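Local coordinates for uracil-DNA glycosylase (Nitratifractor salsuginis, PDB 5X3G), which belongs to the uracil-DNA glycosylase superfamily of alpha/beta proteins, built around a central four-stranded parallel sheet flanked by helices, at residues A[84-89]-A[94-99]; A[127-132]-A[141-146]. All blocks are in the same frame, centred on the assembly; numbering follows the deposited sequence.

Interaction 1: residues A[84-89]-A[94-99]; sequences PESAIG and DGRVRE
Glu-85, Ser-86 and Ile-88 meet Asp-94, Gly-95 and Arg-96 where a long loop after strand 73-77 folds back on itself. GQDPYP, which resembles the GQDPYH motif of family 1 uracil-DNA glycosylases, lies just before Arg-83, and its Tyr-81 packs against Ser-86 and Asp-94. One backbone hydrogen bond joins the two segments: Gly-95 N donates to Ser-86 O over 2.7 Å, fairly straight at 161°. Asp-94 also shapes its own segment. Asp-94 OD1 accepts from Arg-96 N at 2.8 Å through the anti lone pair, making an Asx turn, and a type I beta turn spans Asp-94 to Val-97. Ser-86 OG donates to the same OD1. The modelled 2.4 Å between Ser-86 OG and Asp-94 OD1 is very short, and the exact length is doubtful. Arg-83 binds both partners, Ser-86 OG through NE and Asp-94 OD2 through NH2. The charged contact is a salt bridge, with Arg-96 NH1 2.9 Å from Glu-85 OE2. The two side chains run alongside each other. The carboxylate and guanidinium planes are turned 75° against each other, and Glu-85 meets the guanidinium at its edge with one oxygen. A bend at chi2 (-80°) turns the glutamate chain along its neighbour. The stronger partner of Arg-96 is Glu-109 of helix 108-112, at NH2. Apolar contact is slight. With no side chain on Gly-95, Ile-88 CG2 rests 3.9 Å from Gly-95 CA. Between the salt bridge and the Asx turn, the methylenes are close, Glu-85 CG lying 3.4 Å from Arg-96 CG.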
loop_
_atom_site.group_PDB
_atom_site.type_symbol
_atom_site.label_atom_id
_atom_site.label_comp_id
_atom_site.label_asym_id
_atom_site.label_seq_id
_atom_site.Cartn_x
_atom_site.Cartn_y
_atom_site.Cartn_z
ATOM N N PRO A 84 8.500 12.999 4.975
ATOM C CA PRO A 84 8.084 13.605 3.697
ATOM C C PRO A 84 8.583 12.856 2.474
ATOM O O PRO A 84 7.819 12.660 1.522
ATOM C CB PRO A 84 8.669 15.022 3.779
ATOM C CG PRO A 84 8.848 15.281 5.236
ATOM C CD PRO A 84 9.192 13.960 5.850
ATOM N N GLU A 85 9.842 12.420 2.475
ATOM C CA GLU A 85 10.375 11.693 1.331
ATOM C C GLU A 85 9.914 10.239 1.291
ATOM O O GLU A 85 10.051 9.590 0.249
ATOM C CB GLU A 85 11.907 11.760 1.330
ATOM C CG GLU A 85 12.591 11.017 2.470
ATOM C CD GLU A 85 12.611 11.781 3.786
ATOM O OE1 GLU A 85 11.996 12.865 3.867
ATOM O OE2 GLU A 85 13.253 11.293 4.742
ATOM N N SER A 86 9.360 9.721 2.390
ATOM C CA SER A 86 8.880 8.343 2.436
ATOM C C SER A 86 7.431 8.190 2.000
ATOM O O SER A 86 7.080 7.167 1.401
ATOM C CB SER A 86 9.019 7.775 3.850
ATOM O OG SER A 86 10.305 7.233 4.073
ATOM N N ALA A 87 6.575 9.164 2.303
ATOM C CA ALA A 87 5.150 9.072 2.009
ATOM C C ALA A 87 4.900 9.495 0.567
ATOM O O ALA A 87 5.129 10.655 0.209
ATOM C CB ALA A 87 4.341 9.939 2.971
ATOM N N ILE A 88 4.426 8.557 -0.256
ATOM C CA ILE A 88 4.247 8.824 -1.679
ATOM C C ILE A 88 2.897 8.310 -2.164
ATOM O O ILE A 88 2.703 8.094 -3.365
ATOM C CB ILE A 88 5.389 8.207 -2.508
ATOM C CG1 ILE A 88 5.431 6.688 -2.327
ATOM C CG2 ILE A 88 6.729 8.834 -2.141
ATOM C CD1 ILE A 88 6.377 5.998 -3.288
ATOM N N GLY A 89 1.956 8.109 -1.245
ATOM C CA GLY A 89 0.597 7.769 -1.622
ATOM C C GLY A 89 0.305 6.296 -1.787
ATOM O O GLY A 89 -0.757 5.946 -2.318
ATOM N N ASP A 94 7.837 2.504 0.688
ATOM C CA ASP A 94 8.564 3.593 1.328
ATOM C C ASP A 94 9.326 4.383 0.269
ATOM O O ASP A 94 10.240 3.854 -0.372
ATOM C CB ASP A 94 9.518 3.052 2.394
ATOM C CG ASP A 94 10.090 4.147 3.278
ATOM O OD1 ASP A 94 10.491 5.204 2.750
ATOM O OD2 ASP A 94 10.140 3.955 4.512
ATOM N N GLY A 95 8.964 5.655 0.109
ATOM C CA GLY A 95 9.565 6.516 -0.893
ATOM C C GLY A 95 11.030 6.836 -0.670
ATOM O O GLY A 95 11.660 7.395 -1.574
ATOM N N ARG A 96 11.582 6.521 0.506
ATOM C CA ARG A 96 13.022 6.681 0.696
ATOM C C ARG A 96 13.810 5.681 -0.132
ATOM O O ARG A 96 14.918 5.988 -0.586
ATOM C CB ARG A 96 13.404 6.520 2.168
ATOM C CG ARG A 96 13.127 7.724 3.030
ATOM C CD ARG A 96 13.682 7.538 4.431
ATOM N NE ARG A 96 15.127 7.338 4.413
ATOM C CZ ARG A 96 16.019 8.322 4.358
ATOM N NH1 ARG A 96 15.617 9.585 4.318
ATOM N NH2 ARG A 96 17.316 8.045 4.344
ATOM N N VAL A 97 13.266 4.487 -0.327
ATOM C CA VAL A 97 13.985 3.421 -1.011
ATOM C C VAL A 97 13.925 3.663 -2.510
ATOM O O VAL A 97 12.850 3.897 -3.074
ATOM C CB VAL A 97 13.397 2.048 -0.652
ATOM C CG1 VAL A 97 14.223 0.950 -1.288
ATOM C CG2 VAL A 97 13.321 1.870 0.859
ATOM N N ARG A 98 15.085 3.612 -3.158
ATOM C CA ARG A 98 15.144 3.631 -4.610
ATOM C C ARG A 98 15.741 2.318 -5.097
ATOM O O ARG A 98 15.010 1.428 -5.546
ATOM C CB ARG A 98 15.949 4.835 -5.099
ATOM C CG ARG A 98 15.179 6.143 -4.993
ATOM C CD ARG A 98 16.026 7.331 -5.398
ATOM N NE ARG A 98 17.131 7.546 -4.469
ATOM C CZ ARG A 98 17.957 8.585 -4.523
ATOM N NH1 ARG A 98 17.796 9.510 -5.459
ATOM N NH2 ARG A 98 18.938 8.703 -3.639
ATOM N N GLU A 99 17.059 2.176 -4.988
ATOM C CA GLU A 99 17.703 0.924 -5.359
ATOM C C GLU A 99 17.394 -0.156 -4.328
ATOM O O GLU A 99 17.424 0.088 -3.119
ATOM C CB GLU A 99 19.216 1.112 -5.488
ATOM C CG GLU A 99 19.664 1.952 -6.686
ATOM C CD GLU A 99 19.282 3.412 -6.560
ATOM O OE1 GLU A 99 19.365 3.953 -5.436
ATOM O OE2 GLU A 99 18.892 4.021 -7.578
#

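Interaction 2: residues A[127-132]-A[141-146]; sequences RGSLDP and AALDKT
Leu-130 and Leu-143 touch through one methyl each, CD2 of Leu-130 lying 3.5 Å from CD2 of Leu-143. The other methyl of Leu-143, CD1, sits 3.7 Å from Ser-129 CB. Leu-143 thus spreads its fork over two neighbouring residues, and both its methyls also come near the carbonyl oxygen of Ser-129. Its chi1 of -105° falls off the staggered values, which may reflect mild strain. No hydrogen bond crosses between the segments. The polar bonds lie in the next shell and hold each segment separately. On one side, Arg-127 NH1 donates to Ser-129 OG at 2.9 Å, with the hydroxyl at the guanidinium edge and nearly in its plane. Arg-127 NE pairs in turn with Asp-250, which ties the arginine that holds Ser-129 OG. Gly-128, between them, has positive phi in a Schellman motif that ends helix 114-126. On the other side, Lys-145 curls back along its own segment, and NZ of Lys-145 binds Leu-143 O at 2.6 Å. The same amine bonds to Ile-140 O and weakly to Ala-141 O, so its charge lies near carbonyls at the C-terminal end of helix 137-141. Asp-144 follows Leu-143 with an Asx turn. Its OD1 takes both Thr-146 N and Thr-146 OG1, which come from the same face of the carboxylate. Beyond these bonds, Leu-130 packs on Leu-124 and Val-125 of helix 114-126 and on Ala-139 and Ile-140 of helix 137-141, so Leu-130 lies between the two helices.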
loop_
_atom_site.group_PDB
_atom_site.type_symbol
_atom_site.label_atom_id
_atom_site.label_comp_id
_atom_site.label_asym_id
_atom_site.label_seq_id
_atom_site.Cartn_x
_atom_site.Cartn_y
_atom_site.Cartn_z
ATOM N N ARG A 127 10.340 -17.413 -4.040
ATOM C CA ARG A 127 10.580 -17.601 -5.463
ATOM C C ARG A 127 11.709 -18.584 -5.746
ATOM O O ARG A 127 12.025 -18.821 -6.916
ATOM C CB ARG A 127 10.876 -16.252 -6.126
ATOM C CG ARG A 127 12.295 -15.750 -5.939
ATOM C CD ARG A 127 12.487 -14.417 -6.642
ATOM N NE ARG A 127 12.057 -14.466 -8.038
ATOM C CZ ARG A 127 12.814 -14.893 -9.044
ATOM N NH1 ARG A 127 14.050 -15.313 -8.816
ATOM N NH2 ARG A 127 12.329 -14.895 -10.277
ATOM N N GLY A 128 12.312 -19.167 -4.713
ATOM C CA GLY A 128 13.352 -20.158 -4.903
ATOM C C GLY A 128 14.730 -19.611 -5.196
ATOM O O GLY A 128 15.547 -20.321 -5.793
ATOM N N SER A 129 15.015 -18.369 -4.808
ATOM C CA SER A 129 16.350 -17.805 -4.971
ATOM C C SER A 129 17.217 -18.057 -3.743
ATOM O O SER A 129 18.382 -18.445 -3.867
ATOM C CB SER A 129 16.260 -16.303 -5.256
ATOM O OG SER A 129 15.678 -16.057 -6.526
ATOM N N LEU A 130 16.662 -17.845 -2.554
ATOM C CA LEU A 130 17.379 -18.026 -1.302
ATOM C C LEU A 130 16.925 -19.305 -0.617
ATOM O O LEU A 130 15.755 -19.689 -0.709
ATOM C CB LEU A 130 17.145 -16.850 -0.349
ATOM C CG LEU A 130 17.758 -15.480 -0.628
ATOM C CD1 LEU A 130 17.228 -14.465 0.380
ATOM C CD2 LEU A 130 19.270 -15.558 -0.562
ATOM N N ASP A 131 17.853 -19.954 0.070
ATOM C CA ASP A 131 17.466 -20.952 1.050
ATOM C C ASP A 131 16.747 -20.243 2.194
ATOM O O ASP A 131 17.229 -19.207 2.671
ATOM C CB ASP A 131 18.696 -21.703 1.566
ATOM C CG ASP A 131 18.339 -22.875 2.469
ATOM O OD1 ASP A 131 17.602 -22.682 3.457
ATOM O OD2 ASP A 131 18.802 -24.000 2.188
ATOM N N PRO A 132 15.594 -20.745 2.642
ATOM C CA PRO A 132 14.895 -20.083 3.756
ATOM C C PRO A 132 15.720 -19.998 5.030
ATOM O O PRO A 132 15.437 -19.143 5.877
ATOM C CB PRO A 132 13.643 -20.952 3.953
ATOM C CG PRO A 132 13.959 -22.258 3.270
ATOM C CD PRO A 132 14.846 -21.901 2.124
ATOM N N ALA A 141 24.002 -11.134 -1.684
ATOM C CA ALA A 141 25.001 -10.614 -2.612
ATOM C C ALA A 141 25.413 -11.674 -3.625
ATOM O O ALA A 141 25.646 -11.366 -4.800
ATOM C CB ALA A 141 26.218 -10.102 -1.842
ATOM N N ALA A 142 25.490 -12.934 -3.193
ATOM C CA ALA A 142 25.837 -14.014 -4.106
ATOM C C ALA A 142 24.759 -14.291 -5.149
ATOM O O ALA A 142 25.027 -15.027 -6.104
ATOM C CB ALA A 142 26.129 -15.292 -3.317
ATOM N N LEU A 143 23.560 -13.726 -4.999
ATOM C CA LEU A 143 22.483 -14.003 -5.943
ATOM C C LEU A 143 22.733 -13.378 -7.308
ATOM O O LEU A 143 23.176 -12.230 -7.418
ATOM C CB LEU A 143 21.142 -13.511 -5.398
ATOM C CG LEU A 143 20.183 -14.574 -4.864
ATOM C CD1 LEU A 143 19.806 -15.511 -5.998
ATOM C CD2 LEU A 143 20.783 -15.357 -3.732
ATOM N N ASP A 144 22.432 -14.151 -8.349
ATOM C CA ASP A 144 22.287 -13.641 -9.706
ATOM C C ASP A 144 20.989 -12.844 -9.767
ATOM O O ASP A 144 19.898 -13.415 -9.674
ATOM C CB ASP A 144 22.279 -14.800 -10.700
ATOM C CG ASP A 144 22.318 -14.342 -12.147
ATOM O OD1 ASP A 144 22.051 -13.155 -12.419
ATOM O OD2 ASP A 144 22.607 -15.186 -13.022
ATOM N N LYS A 145 21.101 -11.527 -9.918
ATOM C CA LYS A 145 19.948 -10.635 -9.878
ATOM C C LYS A 145 19.601 -10.068 -11.249
ATOM O O LYS A 145 18.891 -9.061 -11.335
ATOM C CB LYS A 145 20.203 -9.496 -8.889
ATOM C CG LYS A 145 20.582 -9.960 -7.497
ATOM C CD LYS A 145 21.031 -8.790 -6.642
ATOM C CE LYS A 145 21.723 -9.280 -5.390
ATOM N NZ LYS A 145 22.772 -10.292 -5.709
ATOM N N THR A 146 20.083 -10.696 -12.324
ATOM C CA THR A 146 19.866 -10.140 -13.656
ATOM C C THR A 146 18.396 -10.171 -14.060
ATOM O O THR A 146 17.968 -9.354 -14.883
ATOM C CB THR A 146 20.711 -10.888 -14.683
ATOM O OG1 THR A 146 20.392 -12.284 -14.644
ATOM C CG2 THR A 146 22.197 -10.693 -14.397
#

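In the fold
The two contacts hold different elements and follow one another along the chain. Their centres are 25 Å apart, and their nearest atoms are about 10 Å apart. Both are partly buried. Interaction 1 is the more central, about 12 Å from the centre of the chain, in a loop that leaves the parallel sheet. Interaction 2 is peripheral, about 25 Å from that centre, beside helices 114-126 and 137-141. Their chemistry differs too. Interaction 1 ties the halves of a single loop with charge and hydrogen bonds and buries 282 Å². Interaction 2 covers 123 Å² and joins its segments by van der Waals contact, with no polar bond from one segment to the other.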